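Local atomic coordinates of BPH (Thiobacillus denitrificans, PDB entry 5OVS), a protein that probably degrades proteins as a bacterial proteasome homologue that assembles into a tetradecameric double-ring complex. Residues K[16-21]-K[178-183]; K[83-88]-K[105-110]; K[131-136]-K[151-156]; K[4-9]-K[161-166]. All blocks are in the same frame, centred on the assembly; numbering follows the deposited sequence.

Interaction 1. Residues K[16-21]-K[178-183]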
loop_
_atom_site.group_PDB
_atom_site.type_symbol
_atom_site.label_atom_id
_atom_site.label_comp_id
_atom_site.label_asym_id
_atom_site.label_seq_id
_atom_site.Cartn_x
_atom_site.Cartn_y
_atom_site.Cartn_z
ATOM N N ALA K 16 12.759 -15.275 38.157
ATOM C CA ALA K 16 11.794 -15.115 37.080
ATOM C C ALA K 16 10.410 -15.018 37.669
ATOM O O ALA K 16 10.143 -15.572 38.733
ATOM C CB ALA K 16 11.860 -16.278 36.098
ATOM N N ASP K 17 9.533 -14.304 36.978
ATOM C CA ASP K 17 8.125 -14.331 37.328
ATOM C C ASP K 17 7.555 -15.669 36.820
ATOM O O ASP K 17 8.277 -16.480 36.255
ATOM C CB ASP K 17 7.389 -13.108 36.751
ATOM C CG ASP K 17 6.855 -13.350 35.373
ATOM O OD1 ASP K 17 7.639 -13.373 34.397
ATOM O OD2 ASP K 17 5.628 -13.527 35.275
ATOM N N THR K 18 6.273 -15.914 37.035
ATOM C CA THR K 18 5.686 -17.200 36.670
ATOM C C THR K 18 4.417 -17.116 35.825
ATOM O O THR K 18 3.771 -18.142 35.600
ATOM C CB THR K 18 5.355 -17.962 37.946
ATOM O OG1 THR K 18 4.691 -17.077 38.847
ATOM C CG2 THR K 18 6.628 -18.476 38.587
ATOM N N LEU K 19 4.079 -15.911 35.347
ATOM C CA LEU K 19 2.857 -15.680 34.579
ATOM C C LEU K 19 3.040 -15.960 33.086
ATOM O O LEU K 19 3.984 -15.486 32.474
ATOM C CB LEU K 19 2.389 -14.222 34.775
ATOM C CG LEU K 19 1.148 -13.743 34.048
ATOM C CD1 LEU K 19 -0.038 -14.518 34.577
ATOM C CD2 LEU K 19 0.916 -12.242 34.217
ATOM N N THR K 20 2.113 -16.709 32.496
ATOM C CA THR K 20 2.032 -16.843 31.034
ATOM C C THR K 20 0.892 -15.965 30.488
ATOM O O THR K 20 -0.097 -15.732 31.167
ATOM C CB THR K 20 1.754 -18.291 30.625
ATOM O OG1 THR K 20 2.720 -19.164 31.223
ATOM C CG2 THR K 20 1.793 -18.452 29.113
ATOM N N LYS K 21 1.033 -15.497 29.258
ATOM C CA LYS K 21 -0.046 -14.759 28.605
ATOM C C LYS K 21 -0.513 -15.464 27.350
ATOM O O LYS K 21 0.273 -16.035 26.602
ATOM C CB LYS K 21 0.362 -13.321 28.261
ATOM C CG LYS K 21 0.778 -12.496 29.461
ATOM C CD LYS K 21 -0.382 -12.196 30.394
ATOM C CE LYS K 21 -1.361 -11.194 29.786
ATOM N NZ LYS K 21 -0.696 -9.948 29.363
ATOM N N GLY K 178 3.925 -11.546 36.518
ATOM C CA GLY K 178 3.089 -11.832 37.693
ATOM C C GLY K 178 3.726 -12.710 38.750
ATOM O O GLY K 178 4.561 -13.560 38.443
ATOM N N LEU K 179 3.317 -12.493 40.002
ATOM C CA LEU K 179 3.782 -13.286 41.145
ATOM C C LEU K 179 3.092 -14.643 41.145
ATOM O O LEU K 179 1.994 -14.762 40.625
ATOM C CB LEU K 179 3.475 -12.562 42.465
ATOM C CG LEU K 179 4.143 -11.198 42.696
ATOM C CD1 LEU K 179 3.691 -10.607 44.027
ATOM C CD2 LEU K 179 5.663 -11.288 42.650
ATOM N N PRO K 180 3.714 -15.668 41.762
ATOM C CA PRO K 180 4.952 -15.613 42.546
ATOM C C PRO K 180 6.212 -15.510 41.713
ATOM O O PRO K 180 6.203 -15.778 40.505
ATOM C CB PRO K 180 4.949 -16.946 43.303
ATOM C CG PRO K 180 4.199 -17.864 42.403
ATOM C CD PRO K 180 3.137 -17.025 41.758
ATOM N N VAL K 181 7.283 -15.115 42.390
ATOM C CA VAL K 181 8.623 -15.141 41.850
ATOM C C VAL K 181 9.309 -16.470 42.187
ATOM O O VAL K 181 9.226 -16.960 43.305
ATOM C CB VAL K 181 9.460 -14.011 42.472
ATOM C CG1 VAL K 181 10.827 -13.921 41.802
ATOM C CG2 VAL K 181 8.684 -12.692 42.392
ATOM N N GLN K 182 10.009 -17.022 41.213
ATOM C CA GLN K 182 10.832 -18.202 41.406
ATOM C C GLN K 182 12.281 -17.749 41.390
ATOM O O GLN K 182 12.624 -16.824 40.660
ATOM C CB GLN K 182 10.589 -19.158 40.246
ATOM C CG GLN K 182 11.429 -20.419 40.263
ATOM C CD GLN K 182 11.426 -21.151 38.928
ATOM O OE1 GLN K 182 11.118 -20.571 37.872
ATOM N NE2 GLN K 182 11.788 -22.435 38.963
ATOM N N SER K 183 13.141 -18.391 42.170
ATOM C CA SER K 183 14.552 -18.055 42.115
ATOM C C SER K 183 15.471 -19.193 42.541
ATOM O O SER K 183 15.053 -20.138 43.182
ATOM C CB SER K 183 14.840 -16.831 42.966
ATOM O OG SER K 183 14.590 -17.088 44.334
HETATM O O HOH W 1 9.484 -18.790 36.728
HETATM O O HOH W 2 1.959 -16.510 37.910
#
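Ala16 and Gln182 form an antiparallel hydrogen-bonded pair that joins strand 11-16 to strand 182-187, and an Asx turn at Asp17 carries the contact on to Gly178. The pair is closed by Ala16 N to Gln182 O and by Gln182 N to Ala16 O, both 2.9 Å. Beyond it the regular pairing stops but the segments stay close, and Thr18 N reaches Gly178 O at 3.2 Å in a nearly straight bond (176°). The buried side is held closely at Asp17. Its OD2 accepts Gly178 N at 2.9 Å and, within the Asx turn, Leu19 N at 2.8 Å, the two donors coming from opposite faces of the carboxylate. A chi1 of 89° sets CG between the backbone N and the carbonyl carbon, and from there OD2 fits between those N-H groups. OD1 forms a salt bridge with Lys37 and accepts Thr2 N, a setting that recalls the aspartate-lysine pair near the N-terminal threonine of proteasome beta subunits. An alanine here is likely to leave Gly178 N and Leu19 N without their shared acceptor and Lys37 without its carboxylate mate. Leu19 CB leans on Gly178, where a side chain would be squeezed against it. OG1 of the buried Thr18 reaches out to Pro180, donating to its O 2.6 Å away in the carbonyl plane. The outer side is looser: Leu179 and Pro180 are exposed, a cis peptide precedes Pro180, and one water donates to Thr18 OG1 and Leu179 O. A second bridges the two segments, donating to Asp17 O at 2.6 Å and to Gln182 OE1 at 2.7 Å.

Interaction 2. Residues K[83-88]-K[105-110]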
loop_
_atom_site.group_PDB
_atom_site.type_symbol
_atom_site.label_atom_id
_atom_site.label_comp_id
_atom_site.label_asym_id
_atom_site.label_seq_id
_atom_site.Cartn_x
_atom_site.Cartn_y
_atom_site.Cartn_z
ATOM N N THR K 83 24.624 -22.797 17.177
ATOM C CA THR K 83 24.181 -24.144 16.804
ATOM C C THR K 83 22.696 -24.340 17.147
ATOM O O THR K 83 21.934 -24.824 16.323
ATOM C CB THR K 83 25.044 -25.228 17.501
ATOM O OG1 THR K 83 26.393 -25.136 17.028
ATOM C CG2 THR K 83 24.533 -26.636 17.232
ATOM N N LEU K 84 22.284 -23.953 18.352
ATOM C CA LEU K 84 20.873 -24.019 18.743
ATOM C C LEU K 84 19.974 -23.367 17.711
ATOM O O LEU K 84 18.946 -23.929 17.352
ATOM C CB LEU K 84 20.637 -23.340 20.094
ATOM C CG LEU K 84 19.181 -23.025 20.480
ATOM C CD1 LEU K 84 18.377 -24.300 20.636
ATOM C CD2 LEU K 84 19.136 -22.242 21.773
ATOM N N HIS K 85 20.361 -22.183 17.232
ATOM C CA HIS K 85 19.513 -21.434 16.305
ATOM C C HIS K 85 19.206 -22.233 15.033
ATOM O O HIS K 85 18.084 -22.179 14.503
ATOM C CB HIS K 85 20.147 -20.097 15.929
ATOM C CG HIS K 85 19.286 -19.273 15.033
ATOM N ND1 HIS K 85 18.196 -18.574 15.497
ATOM C CD2 HIS K 85 19.318 -19.084 13.693
ATOM C CE1 HIS K 85 17.603 -17.974 14.481
ATOM N NE2 HIS K 85 18.267 -18.262 13.376
ATOM N N GLY K 86 20.207 -22.971 14.554
ATOM C CA GLY K 86 20.053 -23.844 13.398
ATOM C C GLY K 86 19.101 -24.987 13.671
ATOM O O GLY K 86 18.401 -25.429 12.772
ATOM N N ALA K 87 19.079 -25.462 14.912
ATOM C CA ALA K 87 18.106 -26.472 15.326
ATOM C C ALA K 87 16.701 -25.885 15.513
ATOM O O ALA K 87 15.719 -26.558 15.220
ATOM C CB ALA K 87 18.570 -27.163 16.598
ATOM N N LEU K 88 16.598 -24.647 15.998
ATOM C CA LEU K 88 15.286 -23.980 16.134
ATOM C C LEU K 88 14.565 -23.858 14.800
ATOM O O LEU K 88 13.358 -24.042 14.721
ATOM C CB LEU K 88 15.424 -22.587 16.743
ATOM C CG LEU K 88 15.867 -22.525 18.205
ATOM C CD1 LEU K 88 16.149 -21.092 18.624
ATOM C CD2 LEU K 88 14.834 -23.152 19.130
ATOM N N GLU K 105 19.428 -13.008 12.032
ATOM C CA GLU K 105 18.183 -13.700 12.337
ATOM C C GLU K 105 17.974 -13.676 13.845
ATOM O O GLU K 105 18.914 -13.870 14.616
ATOM C CB GLU K 105 18.195 -15.143 11.813
ATOM C CG GLU K 105 17.991 -15.270 10.305
ATOM C CD GLU K 105 18.048 -16.716 9.807
ATOM O OE1 GLU K 105 17.853 -17.641 10.617
ATOM O OE2 GLU K 105 18.284 -16.939 8.595
ATOM N N SER K 106 16.747 -13.392 14.258
ATOM C CA SER K 106 16.363 -13.468 15.658
ATOM C C SER K 106 16.140 -14.932 16.047
ATOM O O SER K 106 15.615 -15.718 15.260
ATOM C CB SER K 106 15.076 -12.662 15.884
ATOM O OG SER K 106 14.784 -12.523 17.264
ATOM N N SER K 107 16.544 -15.297 17.257
ATOM C CA SER K 107 16.096 -16.547 17.854
ATOM C C SER K 107 14.783 -16.341 18.633
ATOM O O SER K 107 14.226 -17.294 19.173
ATOM C CB SER K 107 17.194 -17.148 18.734
ATOM O OG SER K 107 18.382 -17.362 17.979
ATOM N N ARG K 108 14.304 -15.098 18.681
ATOM C CA ARG K 108 13.026 -14.727 19.294
ATOM C C ARG K 108 12.950 -14.883 20.811
ATOM O O ARG K 108 11.873 -14.720 21.392
ATOM C CB ARG K 108 11.860 -15.491 18.659
ATOM C CG ARG K 108 11.809 -15.410 17.148
ATOM C CD ARG K 108 11.595 -13.997 16.653
ATOM N NE ARG K 108 11.101 -14.044 15.280
ATOM C CZ ARG K 108 9.838 -13.821 14.900
ATOM N NH1 ARG K 108 8.895 -13.484 15.782
ATOM N NH2 ARG K 108 9.516 -13.911 13.610
ATOM N N MET K 109 14.070 -15.172 21.463
ATOM C CA MET K 109 14.086 -15.240 22.903
ATOM C C MET K 109 15.331 -14.558 23.427
ATOM O O MET K 109 16.359 -14.504 22.762
ATOM C CB MET K 109 14.023 -16.688 23.371
ATOM C CG MET K 109 14.967 -17.591 22.625
ATOM S SD MET K 109 15.239 -19.155 23.452
ATOM C CE MET K 109 16.432 -19.868 22.330
ATOM N N ASP K 110 15.212 -13.998 24.614
ATOM C CA ASP K 110 16.346 -13.476 25.334
ATOM C C ASP K 110 16.516 -14.400 26.534
ATOM O O ASP K 110 15.526 -14.843 27.110
ATOM C CB ASP K 110 16.063 -12.049 25.778
ATOM C CG ASP K 110 15.794 -11.113 24.608
ATOM O OD1 ASP K 110 16.586 -11.096 23.647
ATOM O OD2 ASP K 110 14.799 -10.367 24.651
#
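A His-carboxylate hydrogen bond between His85 and Glu105 ties helix 74-91 to the loop leading into strand 111-115, at a place where one of the helices covering the five-stranded sheet meets a neighbouring subunit. His85 NE2 donates to Glu105 OE1 at 2.9 Å and 167°. The acceptor lies almost exactly in the ring plane, whereas the ring approaches the oxygen on its anti side and the two planes stand 55° apart. With CG anti to the backbone N (chi1 -177°), the imidazole swings off the helix and lies against the loop. Its other nitrogen, ND1, shares a hydrogen bond of 2.8 Å with Ser107 OG, which comes in obliquely to the ring. Between the two nitrogens CE1 faces Ser106 O, 3.1 Å away at the ring edge. Bonded at both nitrogens, the ring has little freedom to turn. Both partners of the ring are held in turn: Glu105 OE1 makes a salt bridge with Lys89, and Ser107 OG is hydrogen-bonded to Arg126. Tyr93 of a neighbouring subunit packs edge-to-face with the His85 ring. The loop itself is bent by an ST turn, Ser106 OG accepting Arg108 N. On the other flank of Ser107 the contact becomes apolar. Met109, extended beyond CG, reaches tip to tip toward two leucines of the helix that also pack on helix 54-64. Leu88 CD1 touches Ser107 CB at 4.1 Å and Met109 CE at 3.9 Å. The same methyl, Met109 CE, meets Leu84 CD2 at 3.6 Å.

Interaction 3. Residues K[131-136]-K[151-156]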
loop_
_atom_site.group_PDB
_atom_site.type_symbol
_atom_site.label_atom_id
_atom_site.label_comp_id
_atom_site.label_asym_id
_atom_site.label_seq_id
_atom_site.Cartn_x
_atom_site.Cartn_y
_atom_site.Cartn_z
ATOM N N PHE K 131 27.836 -10.381 32.586
ATOM C CA PHE K 131 27.432 -9.242 33.394
ATOM C C PHE K 131 28.276 -9.142 34.643
ATOM O O PHE K 131 28.723 -10.147 35.180
ATOM C CB PHE K 131 25.945 -9.333 33.727
ATOM C CG PHE K 131 25.074 -9.315 32.514
ATOM C CD1 PHE K 131 25.038 -8.196 31.698
ATOM C CD2 PHE K 131 24.304 -10.424 32.168
ATOM C CE1 PHE K 131 24.256 -8.176 30.559
ATOM C CE2 PHE K 131 23.509 -10.405 31.031
ATOM C CZ PHE K 131 23.487 -9.281 30.225
ATOM N N SER K 132 28.502 -7.909 35.083
ATOM C CA SER K 132 29.410 -7.643 36.198
ATOM C C SER K 132 28.657 -7.550 37.528
ATOM O O SER K 132 29.229 -7.773 38.581
ATOM C CB SER K 132 30.256 -6.382 35.920
ATOM O OG SER K 132 29.474 -5.209 35.645
ATOM N N LYS K 133 27.362 -7.254 37.473
ATOM C CA LYS K 133 26.581 -6.929 38.665
ATOM C C LYS K 133 25.205 -7.571 38.581
ATOM O O LYS K 133 24.913 -8.523 39.297
ATOM C CB LYS K 133 26.437 -5.405 38.802
ATOM C CG LYS K 133 27.731 -4.648 39.061
ATOM C CD LYS K 133 27.519 -3.168 38.774
ATOM C CE LYS K 133 28.598 -2.276 39.348
ATOM N NZ LYS K 133 29.756 -2.085 38.438
ATOM N N PHE K 134 24.369 -7.047 37.689
ATOM C CA PHE K 134 23.048 -7.596 37.454
ATOM C C PHE K 134 22.570 -7.312 36.038
ATOM O O PHE K 134 23.181 -6.525 35.323
ATOM C CB PHE K 134 22.052 -7.055 38.476
ATOM C CG PHE K 134 21.893 -5.552 38.478
ATOM C CD1 PHE K 134 20.986 -4.933 37.629
ATOM C CD2 PHE K 134 22.588 -4.769 39.381
ATOM C CE1 PHE K 134 20.803 -3.551 37.653
ATOM C CE2 PHE K 134 22.418 -3.394 39.417
ATOM C CZ PHE K 134 21.521 -2.781 38.554
ATOM N N TYR K 135 21.509 -7.997 35.620
ATOM C CA TYR K 135 20.768 -7.602 34.424
ATOM C C TYR K 135 19.409 -8.280 34.411
ATOM O O TYR K 135 19.112 -9.100 35.283
ATOM C CB TYR K 135 21.553 -7.877 33.117
ATOM C CG TYR K 135 21.184 -6.923 31.991
ATOM C CD1 TYR K 135 21.263 -5.541 32.167
ATOM C CD2 TYR K 135 20.746 -7.398 30.756
ATOM C CE1 TYR K 135 20.898 -4.667 31.157
ATOM C CE2 TYR K 135 20.383 -6.533 29.737
ATOM C CZ TYR K 135 20.463 -5.172 29.943
ATOM O OH TYR K 135 20.126 -4.314 28.933
ATOM N N ALA K 136 18.571 -7.893 33.449
ATOM C CA ALA K 136 17.202 -8.410 33.320
ATOM C C ALA K 136 16.774 -8.424 31.859
ATOM O O ALA K 136 17.207 -7.579 31.091
ATOM C CB ALA K 136 16.241 -7.548 34.124
ATOM N N ALA K 151 18.507 -1.193 44.750
ATOM C CA ALA K 151 18.686 -2.123 45.863
ATOM C C ALA K 151 20.004 -2.900 45.846
ATOM O O ALA K 151 20.304 -3.631 46.788
ATOM C CB ALA K 151 17.530 -3.111 45.867
ATOM N N TYR K 152 20.784 -2.760 44.784
ATOM C CA TYR K 152 21.966 -3.598 44.619
ATOM C C TYR K 152 22.949 -3.426 45.767
ATOM O O TYR K 152 23.526 -4.397 46.264
ATOM C CB TYR K 152 22.664 -3.295 43.294
ATOM C CG TYR K 152 23.826 -4.213 43.023
ATOM C CD1 TYR K 152 23.640 -5.587 42.903
ATOM C CD2 TYR K 152 25.105 -3.711 42.881
ATOM C CE1 TYR K 152 24.705 -6.437 42.649
ATOM C CE2 TYR K 152 26.177 -4.543 42.643
ATOM C CZ TYR K 152 25.981 -5.904 42.526
ATOM O OH TYR K 152 27.067 -6.707 42.266
ATOM N N ARG K 153 23.121 -2.187 46.204
ATOM C CA ARG K 153 24.077 -1.889 47.243
ATOM C C ARG K 153 23.441 -1.745 48.616
ATOM O O ARG K 153 24.101 -1.304 49.535
ATOM C CB ARG K 153 24.866 -0.639 46.864
ATOM C CG ARG K 153 25.552 -0.798 45.519
ATOM C CD ARG K 153 26.436 0.380 45.145
ATOM N NE ARG K 153 27.570 -0.061 44.320
ATOM C CZ ARG K 153 27.533 -0.291 43.005
ATOM N NH1 ARG K 153 26.409 -0.126 42.302
ATOM N NH2 ARG K 153 28.641 -0.684 42.382
ATOM N N ALA K 154 22.184 -2.134 48.780
ATOM C CA ALA K 154 21.595 -2.180 50.110
ATOM C C ALA K 154 22.229 -3.343 50.857
ATOM O O ALA K 154 22.191 -4.465 50.384
ATOM C CB ALA K 154 20.091 -2.361 50.040
ATOM N N PRO K 155 22.820 -3.078 52.031
ATOM C CA PRO K 155 23.616 -4.124 52.684
ATOM C C PRO K 155 22.811 -5.292 53.239
ATOM O O PRO K 155 23.345 -6.394 53.376
ATOM C CB PRO K 155 24.337 -3.379 53.814
ATOM C CG PRO K 155 23.625 -2.072 53.985
ATOM C CD PRO K 155 22.949 -1.763 52.690
ATOM N N SER K 156 21.542 -5.070 53.555
ATOM C CA SER K 156 20.700 -6.150 54.057
ATOM C C SER K 156 20.251 -7.175 52.984
ATOM O O SER K 156 19.674 -8.206 53.328
ATOM C CB SER K 156 19.472 -5.543 54.719
ATOM O OG SER K 156 18.772 -4.753 53.783
#
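Lys133, at the turn from strand 128-131 into strand 134-137, is where the first segment meets Tyr152. Its CA lies 3.6 Å from Tyr152 OH, and its CB and CG cross the phenol at about a right angle, CB 3.8 Å from Tyr152 CZ. Farther out, Lys133 CE touches the edge of the Arg153 guanidinium, 3.4 Å from NH2. A bend at the last torsion (chi4 88°) leaves NZ 4.3 Å from Arg153 NH2; these like charges are close, and NZ donates instead to Asp30 O of a neighbouring subunit. Tyr152 CD2 sits over one face of the Arg153 guanidinium. Phe134 follows as the strand begins. Its CD2 lies over a face of the Tyr152 ring, 3.8 Å from CD1, with the planes turned 55° apart and the centroids 5.4 Å from each other. Tyr31 of the same neighbouring subunit packs edge-to-face on Phe134. Tyr152 opens the bend of a type I turn, Ala151 to Ala154, just after helix 141-151, and its OH bonds to Arg7 O. The contact thus fastens the link between helices 141-151 and 159-173 to strand 134-137 and its neighbour 3-8.

Interaction 4. Residues K[4-9]-K[161-166]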
loop_
_atom_site.group_PDB
_atom_site.type_symbol
_atom_site.label_atom_id
_atom_site.label_comp_id
_atom_site.label_asym_id
_atom_site.label_seq_id
_atom_site.Cartn_x
_atom_site.Cartn_y
_atom_site.Cartn_z
ATOM N N THR K 4 15.648 -12.135 35.917
ATOM C CA THR K 4 16.727 -11.347 36.471
ATOM C C THR K 4 17.917 -12.227 36.853
ATOM O O THR K 4 17.796 -13.444 37.107
ATOM C CB THR K 4 16.277 -10.549 37.703
ATOM O OG1 THR K 4 15.803 -11.453 38.704
ATOM C CG2 THR K 4 15.149 -9.551 37.340
ATOM N N ILE K 5 19.079 -11.595 36.887
ATOM C CA ILE K 5 20.280 -12.295 37.236
ATOM C C ILE K 5 21.196 -11.340 37.996
ATOM O O ILE K 5 21.316 -10.172 37.643
ATOM C CB ILE K 5 20.941 -12.883 35.980
ATOM C CG1 ILE K 5 21.900 -14.003 36.379
ATOM C CG2 ILE K 5 21.596 -11.789 35.151
ATOM C CD1 ILE K 5 22.263 -14.909 35.238
ATOM N N VAL K 6 21.793 -11.843 39.069
ATOM C CA VAL K 6 22.530 -11.013 40.009
ATOM C C VAL K 6 23.748 -11.757 40.557
ATOM O O VAL K 6 23.715 -12.967 40.839
ATOM C CB VAL K 6 21.647 -10.561 41.177
ATOM C CG1 VAL K 6 22.440 -9.672 42.124
ATOM C CG2 VAL K 6 20.405 -9.837 40.666
ATOM N N ARG K 7 24.809 -10.981 40.716
ATOM C CA ARG K 7 26.086 -11.426 41.185
ATOM C C ARG K 7 26.460 -10.485 42.331
ATOM O O ARG K 7 26.644 -9.294 42.114
ATOM C CB ARG K 7 27.042 -11.264 40.008
ATOM C CG ARG K 7 28.426 -11.834 40.198
ATOM C CD ARG K 7 29.434 -11.097 39.333
ATOM N NE ARG K 7 30.771 -11.331 39.863
ATOM C CZ ARG K 7 31.702 -12.093 39.301
ATOM N NH1 ARG K 7 31.485 -12.703 38.142
ATOM N NH2 ARG K 7 32.875 -12.229 39.906
ATOM N N LYS K 8 26.537 -10.982 43.557
ATOM C CA LYS K 8 26.867 -10.099 44.675
ATOM C C LYS K 8 27.385 -10.873 45.861
ATOM O O LYS K 8 26.802 -11.881 46.236
ATOM C CB LYS K 8 25.644 -9.290 45.106
ATOM C CG LYS K 8 25.880 -8.451 46.347
ATOM C CD LYS K 8 24.651 -7.666 46.768
ATOM C CE LYS K 8 24.915 -6.937 48.077
ATOM N NZ LYS K 8 23.815 -6.014 48.475
ATOM N N ASP K 9 28.474 -10.372 46.448
ATOM C CA ASP K 9 29.096 -10.956 47.645
ATOM C C ASP K 9 29.438 -12.453 47.540
ATOM O O ASP K 9 29.138 -13.222 48.454
ATOM C CB ASP K 9 28.213 -10.714 48.879
ATOM C CG ASP K 9 28.068 -9.247 49.225
ATOM O OD1 ASP K 9 28.992 -8.457 48.961
ATOM O OD2 ASP K 9 27.024 -8.889 49.793
ATOM N N ALA K 161 17.813 -11.836 47.007
ATOM C CA ALA K 161 16.819 -10.837 47.375
ATOM C C ALA K 161 16.764 -9.716 46.354
ATOM O O ALA K 161 15.699 -9.175 46.075
ATOM C CB ALA K 161 17.126 -10.279 48.759
ATOM N N VAL K 162 17.915 -9.372 45.791
ATOM C CA VAL K 162 17.964 -8.334 44.765
ATOM C C VAL K 162 17.359 -8.822 43.441
ATOM O O VAL K 162 16.606 -8.077 42.777
ATOM C CB VAL K 162 19.392 -7.809 44.555
ATOM C CG1 VAL K 162 19.427 -6.804 43.418
ATOM C CG2 VAL K 162 19.898 -7.172 45.845
ATOM N N ALA K 163 17.682 -10.059 43.067
ATOM C CA ALA K 163 17.143 -10.675 41.848
ATOM C C ALA K 163 15.636 -10.792 41.937
ATOM O O ALA K 163 14.929 -10.458 40.997
ATOM C CB ALA K 163 17.753 -12.047 41.630
ATOM N N ARG K 164 15.152 -11.254 43.089
ATOM C CA ARG K 164 13.716 -11.391 43.318
ATOM C C ARG K 164 13.042 -10.036 43.294
ATOM O O ARG K 164 11.989 -9.876 42.690
ATOM C CB ARG K 164 13.433 -12.069 44.655
ATOM C CG ARG K 164 13.810 -13.539 44.689
ATOM C CD ARG K 164 13.662 -14.079 46.095
ATOM N NE ARG K 164 12.267 -14.077 46.508
ATOM C CZ ARG K 164 11.352 -14.959 46.104
ATOM N NH1 ARG K 164 11.662 -15.944 45.266
ATOM N NH2 ARG K 164 10.102 -14.847 46.532
ATOM N N LEU K 165 13.639 -9.061 43.960
ATOM C CA LEU K 165 13.040 -7.739 44.005
ATOM C C LEU K 165 12.851 -7.200 42.586
ATOM O O LEU K 165 11.870 -6.527 42.307
ATOM C CB LEU K 165 13.870 -6.782 44.868
ATOM C CG LEU K 165 13.210 -5.418 45.124
ATOM C CD1 LEU K 165 11.941 -5.569 45.949
ATOM C CD2 LEU K 165 14.163 -4.457 45.814
ATOM N N GLY K 166 13.784 -7.512 41.692
ATOM C CA GLY K 166 13.699 -7.070 40.311
ATOM C C GLY K 166 12.446 -7.569 39.633
ATOM O O GLY K 166 11.792 -6.857 38.882
#
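Strand 4-8 runs nearly antiparallel to helix 161-166, the axes 156° apart in direction and 7.4 Å from each other at closest approach, with Thr4 facing Ala163. The one polar link is short: Thr4 OG1 donates to Ala163 O at 2.6 Å. The hydroxyl sits above the carbonyl plane, 43° out of it, on an oxygen that also takes a weak helical bond from Gly166 N. A chi1 of 59° places OG1 between the backbone N and the carbonyl carbon and turns CG2 to Gly166, 4.1 Å from its C. Gly166 fits because it lacks a side chain; a CB there would clash with Thr4 CG2. Two residues on, Val6 CG2 rests on Ala163, 3.6 Å from both its CA and its CB, and reaches Val162 CG1 at 4.2 Å. A valine in place of Thr4 would probably cost the strand its hydroxyl link to Ala163 O, leaving apolar packing alone to hold the helix at this point. Ala144 and Met148 of helix 141-151 also pack on Thr4. Helices running along an antiparallel sheet in this way form one outer layer of the alpha-beta-beta-alpha sandwich of the proteasome family.

From the N terminus, strand 3-8 opens interaction 4 and the end of strand 11-16 opens interaction 1. Interactions 2 and 3 lie within both of these long loops: interaction 2 closes a short loop between helix 74-91 and the approach to strand 111-115, and interaction 3 follows in series and closes the loop holding helix 141-151. Helix 159-173 then closes interaction 4, and residues 178-183 close interaction 1; these two cross. Arg164 joins them by probable hydrogen bonds to Val181 O and Ser183 OG. Lys8 links interaction 4 to Tyr152 of interaction 3. Interactions 1, 3 and 4 reach the four-stranded sheet, whereas interaction 2 lies on the other side of the chain's centre from interactions 3 and 4.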